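Glycosylation Associate Protein 2 (Streptococcus agalactiae serotype V, PDB 6OYC) probably acts with its partner Gap proteins in the glycosylation and accessory Sec-dependent secretion of a streptococcal surface adhesin. Local coordinates at residues 393-405 / 427-440. Residues are numbered along the deposited sequence; the frame is centred on the assembly and turned at random.
Sequences KPIFNLGTVAQRE and LTSSSSEKLNNYFW
Asn436 inserts its carboxamide beside the first turn of helix 398-403, using both ends of the amide on one residue. Its OD1 accepts from the backbone N of Thr400 at 3.1 Å, approached from the flank of the C=O (C=O...N angle 109°), while its ND2 donates to Thr400 OG1 at 2.7 Å. With Asn436 CG anti to its own carbonyl carbon (chi1 -79°), the amide is brought alongside the neighbouring helix, and the paired bonds fix which way round it lies.

The two helices run roughly antiparallel, their axes 7.3 Å apart at closest approach. The backbones come close at Gly399, which has no side chain and whose CA lies 3.2 Å from Ser432 O in a nearly straight CA-H...O contact. Leu435 CD2 packs against Leu398 CB. One turn further along, Gln403, its chain bent at chi2, donates from NE2 to Ser432 OG, which is also bonded to Gln420 of helix 416-424.

Ahead of the short helix, the rings of Phe396 and Phe439 lie nearly parallel but slid apart, with Phe396 CB over the face of Phe439, 3.7 Å from its centroid in a CH-pi contact. Trp440 completes the aromatic cluster; its NE1 gives Asn397 OD1 a nearly straight bond (3.1 Å, 168°) in the indole plane, and Asp470 holds the ND2 of the same asparagine. Phe396 also packs on helices 372-381 and 467-473.

The contact thus joins two helices that follow strand 388-392 in the alpha/beta-hydrolase-like domain. The directional amide and hydroxyl bonds probably fix how these helices slide against each other, while the aromatic cluster adds apolar burial at one end.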
loop_
_atom_site.group_PDB
_atom_site.type_symbol
_atom_site.label_atom_id
_atom_site.label_comp_id
_atom_site.label_asym_id
_atom_site.label_seq_id
_atom_site.Cartn_x
_atom_site.Cartn_y
_atom_site.Cartn_z
ATOM N N LYS B 393 -18.841 -7.627 8.411
ATOM C CA LYS B 393 -18.230 -8.746 9.114
ATOM C C LYS B 393 -17.194 -8.219 10.099
ATOM O O LYS B 393 -16.001 -8.526 9.979
ATOM C CB LYS B 393 -17.622 -9.742 8.126
ATOM C CG LYS B 393 -18.584 -10.120 7.003
ATOM C CD LYS B 393 -18.028 -11.207 6.101
ATOM C CE LYS B 393 -19.125 -11.866 5.283
ATOM N NZ LYS B 393 -18.599 -12.884 4.327
ATOM N N PRO B 394 -17.623 -7.447 11.100
ATOM C CA PRO B 394 -16.661 -6.738 11.948
ATOM C C PRO B 394 -15.840 -7.689 12.798
ATOM O O PRO B 394 -16.318 -8.736 13.238
ATOM C CB PRO B 394 -17.553 -5.849 12.826
ATOM C CG PRO B 394 -18.856 -6.605 12.907
ATOM C CD PRO B 394 -19.015 -7.259 11.560
ATOM N N ILE B 395 -14.582 -7.315 13.012
ATOM C CA ILE B 395 -13.698 -7.980 13.956
ATOM C C ILE B 395 -13.156 -6.908 14.888
ATOM O O ILE B 395 -12.416 -6.019 14.446
ATOM C CB ILE B 395 -12.553 -8.728 13.265
ATOM C CG1 ILE B 395 -13.095 -9.654 12.179
ATOM C CG2 ILE B 395 -11.760 -9.520 14.296
ATOM C CD1 ILE B 395 -12.031 -10.287 11.331
ATOM N N PHE B 396 -13.537 -6.969 16.168
ATOM C CA PHE B 396 -13.087 -6.002 17.162
ATOM C C PHE B 396 -12.365 -6.633 18.335
ATOM O O PHE B 396 -11.609 -5.936 19.022
ATOM C CB PHE B 396 -14.260 -5.186 17.747
ATOM C CG PHE B 396 -15.123 -4.475 16.726
ATOM C CD1 PHE B 396 -14.594 -3.991 15.541
ATOM C CD2 PHE B 396 -16.478 -4.268 16.985
ATOM C CE1 PHE B 396 -15.409 -3.327 14.612
ATOM C CE2 PHE B 396 -17.294 -3.608 16.072
ATOM C CZ PHE B 396 -16.759 -3.139 14.882
ATOM N N ASN B 397 -12.590 -7.911 18.601
ATOM C CA ASN B 397 -12.053 -8.571 19.781
ATOM C C ASN B 397 -10.957 -9.523 19.312
ATOM O O ASN B 397 -11.190 -10.718 19.106
ATOM C CB ASN B 397 -13.169 -9.274 20.552
ATOM C CG ASN B 397 -14.302 -8.321 20.929
ATOM O OD1 ASN B 397 -14.141 -7.452 21.793
ATOM N ND2 ASN B 397 -15.444 -8.470 20.269
ATOM N N LEU B 398 -9.752 -8.975 19.134
ATOM C CA LEU B 398 -8.666 -9.770 18.568
ATOM C C LEU B 398 -8.198 -10.842 19.546
ATOM O O LEU B 398 -7.982 -11.995 19.152
ATOM C CB LEU B 398 -7.512 -8.857 18.157
ATOM C CG LEU B 398 -7.625 -8.346 16.724
ATOM C CD1 LEU B 398 -6.428 -7.480 16.356
ATOM C CD2 LEU B 398 -7.786 -9.514 15.765
ATOM N N GLY B 399 -8.041 -10.479 20.825
ATOM C CA GLY B 399 -7.746 -11.471 21.848
ATOM C C GLY B 399 -8.748 -12.611 21.885
ATOM O O GLY B 399 -8.377 -13.761 22.142
ATOM N N THR B 400 -10.019 -12.318 21.602
ATOM C CA THR B 400 -11.021 -13.372 21.470
ATOM C C THR B 400 -10.783 -14.212 20.217
ATOM O O THR B 400 -10.903 -15.444 20.258
ATOM C CB THR B 400 -12.426 -12.758 21.449
ATOM O OG1 THR B 400 -12.738 -12.227 22.747
ATOM C CG2 THR B 400 -13.475 -13.793 21.034
ATOM N N VAL B 401 -10.458 -13.566 19.090
ATOM C CA VAL B 401 -10.109 -14.320 17.886
ATOM C C VAL B 401 -8.934 -15.242 18.170
ATOM O O VAL B 401 -8.897 -16.397 17.718
ATOM C CB VAL B 401 -9.812 -13.361 16.720
ATOM C CG1 VAL B 401 -9.350 -14.140 15.468
ATOM C CG2 VAL B 401 -11.042 -12.488 16.420
ATOM N N ALA B 402 -7.970 -14.748 18.952
ATOM C CA ALA B 402 -6.817 -15.548 19.333
ATOM C C ALA B 402 -7.253 -16.801 20.082
ATOM O O ALA B 402 -6.931 -17.924 19.675
ATOM C CB ALA B 402 -5.860 -14.702 20.175
ATOM N N GLN B 403 -8.022 -16.625 21.163
ATOM C CA GLN B 403 -8.473 -17.766 21.960
ATOM C C GLN B 403 -9.255 -18.779 21.137
ATOM O O GLN B 403 -9.205 -19.974 21.425
ATOM C CB GLN B 403 -9.311 -17.276 23.129
ATOM C CG GLN B 403 -8.521 -16.409 24.077
ATOM C CD GLN B 403 -7.518 -17.218 24.860
ATOM O OE1 GLN B 403 -7.645 -18.433 24.955
ATOM N NE2 GLN B 403 -6.510 -16.556 25.420
ATOM N N ARG B 404 -9.952 -18.338 20.097
ATOM C CA ARG B 404 -10.627 -19.277 19.213
ATOM C C ARG B 404 -9.676 -20.328 18.637
ATOM O O ARG B 404 -10.143 -21.338 18.099
ATOM C CB ARG B 404 -11.324 -18.492 18.097
ATOM C CG ARG B 404 -12.195 -19.307 17.163
ATOM C CD ARG B 404 -11.788 -19.028 15.730
ATOM N NE ARG B 404 -12.402 -19.930 14.760
ATOM C CZ ARG B 404 -11.959 -21.156 14.491
ATOM N NH1 ARG B 404 -10.897 -21.641 15.132
ATOM N NH2 ARG B 404 -12.580 -21.899 13.585
ATOM N N GLU B 405 -8.360 -20.129 18.748
ATOM C CA GLU B 405 -7.410 -21.108 18.236
ATOM C C GLU B 405 -7.194 -22.271 19.196
ATOM O O GLU B 405 -6.710 -23.324 18.767
ATOM C CB GLU B 405 -6.069 -20.436 17.904
ATOM C CG GLU B 405 -6.135 -19.387 16.777
ATOM C CD GLU B 405 -6.638 -19.966 15.459
ATOM O OE1 GLU B 405 -6.070 -20.984 15.000
ATOM O OE2 GLU B 405 -7.600 -19.407 14.882
ATOM N N LEU B 427 0.895 -15.058 24.927
ATOM C CA LEU B 427 -0.404 -15.615 24.591
ATOM C C LEU B 427 -1.238 -15.964 25.817
ATOM O O LEU B 427 -2.158 -16.785 25.713
ATOM C CB LEU B 427 -0.229 -16.850 23.711
ATOM C CG LEU B 427 0.321 -16.527 22.330
ATOM C CD1 LEU B 427 0.252 -17.761 21.473
ATOM C CD2 LEU B 427 -0.448 -15.348 21.692
ATOM N N THR B 428 -0.952 -15.368 26.973
ATOM C CA THR B 428 -1.771 -15.679 28.136
ATOM C C THR B 428 -3.198 -15.188 27.913
ATOM O O THR B 428 -3.445 -14.242 27.156
ATOM C CB THR B 428 -1.185 -15.064 29.415
ATOM O OG1 THR B 428 -1.074 -13.642 29.279
ATOM C CG2 THR B 428 0.192 -15.649 29.711
ATOM N N SER B 429 -4.150 -15.872 28.555
ATOM C CA SER B 429 -5.537 -15.414 28.515
ATOM C C SER B 429 -5.671 -13.992 29.057
ATOM O O SER B 429 -6.513 -13.219 28.583
ATOM C CB SER B 429 -6.427 -16.380 29.298
ATOM O OG SER B 429 -5.837 -16.689 30.549
ATOM N N SER B 430 -4.841 -13.623 30.034
ATOM C CA SER B 430 -4.811 -12.240 30.494
ATOM C C SER B 430 -4.444 -11.290 29.356
ATOM O O SER B 430 -5.110 -10.272 29.145
ATOM C CB SER B 430 -3.829 -12.108 31.657
ATOM O OG SER B 430 -3.435 -10.759 31.843
ATOM N N SER B 431 -3.385 -11.612 28.605
ATOM C CA SER B 431 -3.026 -10.798 27.445
ATOM C C SER B 431 -4.158 -10.751 26.430
ATOM O O SER B 431 -4.384 -9.719 25.786
ATOM C CB SER B 431 -1.753 -11.342 26.789
ATOM O OG SER B 431 -0.586 -10.849 27.427
ATOM N N SER B 432 -4.882 -11.858 26.270
ATOM C CA SER B 432 -5.965 -11.891 25.290
ATOM C C SER B 432 -7.038 -10.851 25.614
ATOM O O SER B 432 -7.496 -10.116 24.727
ATOM C CB SER B 432 -6.558 -13.295 25.224
ATOM O OG SER B 432 -5.803 -14.117 24.356
ATOM N N GLU B 433 -7.431 -10.754 26.890
ATOM C CA GLU B 433 -8.420 -9.755 27.274
ATOM C C GLU B 433 -7.841 -8.349 27.159
ATOM O O GLU B 433 -8.555 -7.398 26.816
ATOM C CB GLU B 433 -8.944 -10.044 28.690
ATOM C CG GLU B 433 -8.208 -9.329 29.838
ATOM C CD GLU B 433 -8.732 -9.746 31.213
ATOM O OE1 GLU B 433 -9.681 -10.557 31.245
ATOM O OE2 GLU B 433 -8.197 -9.272 32.251
ATOM N N LYS B 434 -6.542 -8.209 27.431
ATOM C CA LYS B 434 -5.874 -6.922 27.255
ATOM C C LYS B 434 -5.941 -6.458 25.804
ATOM O O LYS B 434 -6.140 -5.266 25.528
ATOM C CB LYS B 434 -4.415 -7.026 27.707
ATOM C CG LYS B 434 -4.169 -6.928 29.205
ATOM C CD LYS B 434 -2.728 -6.484 29.477
ATOM C CE LYS B 434 -2.396 -6.560 30.961
ATOM N NZ LYS B 434 -2.751 -7.897 31.525
ATOM N N LEU B 435 -5.751 -7.387 24.866
ATOM C CA LEU B 435 -5.851 -7.047 23.453
ATOM C C LEU B 435 -7.285 -6.686 23.080
ATOM O O LEU B 435 -7.511 -5.760 22.293
ATOM C CB LEU B 435 -5.331 -8.205 22.601
ATOM C CG LEU B 435 -5.523 -8.154 21.086
ATOM C CD1 LEU B 435 -5.012 -6.836 20.547
ATOM C CD2 LEU B 435 -4.811 -9.334 20.401
ATOM N N ASN B 436 -8.267 -7.410 23.624
ATOM C CA ASN B 436 -9.654 -6.995 23.446
ATOM C C ASN B 436 -9.850 -5.575 23.960
ATOM O O ASN B 436 -10.422 -4.720 23.273
ATOM C CB ASN B 436 -10.596 -7.959 24.164
ATOM C CG ASN B 436 -10.828 -9.237 23.387
ATOM O OD1 ASN B 436 -10.437 -9.353 22.233
ATOM N ND2 ASN B 436 -11.463 -10.211 24.023
ATOM N N ASN B 437 -9.330 -5.290 25.150
ATOM C CA ASN B 437 -9.566 -3.986 25.750
ATOM C C ASN B 437 -8.828 -2.885 25.005
ATOM O O ASN B 437 -9.280 -1.731 24.995
ATOM C CB ASN B 437 -9.182 -4.032 27.227
ATOM C CG ASN B 437 -10.156 -4.881 28.042
ATOM O OD1 ASN B 437 -11.342 -4.966 27.710
ATOM N ND2 ASN B 437 -9.662 -5.524 29.090
ATOM N N TYR B 438 -7.706 -3.229 24.367
ATOM C CA TYR B 438 -6.974 -2.281 23.533
ATOM C C TYR B 438 -7.882 -1.619 22.508
ATOM O O TYR B 438 -7.799 -0.405 22.276
ATOM C CB TYR B 438 -5.836 -3.018 22.835
ATOM C CG TYR B 438 -4.839 -2.134 22.137
ATOM C CD1 TYR B 438 -3.851 -1.473 22.853
ATOM C CD2 TYR B 438 -4.863 -1.991 20.761
ATOM C CE1 TYR B 438 -2.914 -0.684 22.213
ATOM C CE2 TYR B 438 -3.931 -1.197 20.113
ATOM C CZ TYR B 438 -2.960 -0.551 20.847
ATOM O OH TYR B 438 -2.035 0.235 20.215
ATOM N N PHE B 439 -8.755 -2.401 21.879
ATOM C CA PHE B 439 -9.687 -1.831 20.913
ATOM C C PHE B 439 -10.667 -0.862 21.581
ATOM O O PHE B 439 -10.840 0.277 21.120
ATOM C CB PHE B 439 -10.438 -2.950 20.187
ATOM C CG PHE B 439 -11.500 -2.444 19.247
ATOM C CD1 PHE B 439 -11.174 -2.079 17.947
ATOM C CD2 PHE B 439 -12.818 -2.310 19.669
ATOM C CE1 PHE B 439 -12.145 -1.602 17.086
ATOM C CE2 PHE B 439 -13.791 -1.835 18.814
ATOM C CZ PHE B 439 -13.460 -1.479 17.525
ATOM N N TRP B 440 -11.319 -1.291 22.669
ATOM C CA TRP B 440 -12.399 -0.481 23.237
ATOM C C TRP B 440 -11.895 0.777 23.931
ATOM O O TRP B 440 -12.655 1.744 24.032
ATOM C CB TRP B 440 -13.243 -1.323 24.187
ATOM C CG TRP B 440 -13.845 -2.429 23.464
ATOM C CD1 TRP B 440 -13.451 -3.724 23.498
ATOM C CD2 TRP B 440 -14.920 -2.353 22.519
ATOM N NE1 TRP B 440 -14.227 -4.474 22.645
ATOM C CE2 TRP B 440 -15.137 -3.653 22.033
ATOM C CE3 TRP B 440 -15.728 -1.318 22.047
ATOM C CZ2 TRP B 440 -16.130 -3.946 21.100
ATOM C CZ3 TRP B 440 -16.714 -1.615 21.118
ATOM C CH2 TRP B 440 -16.903 -2.911 20.654
#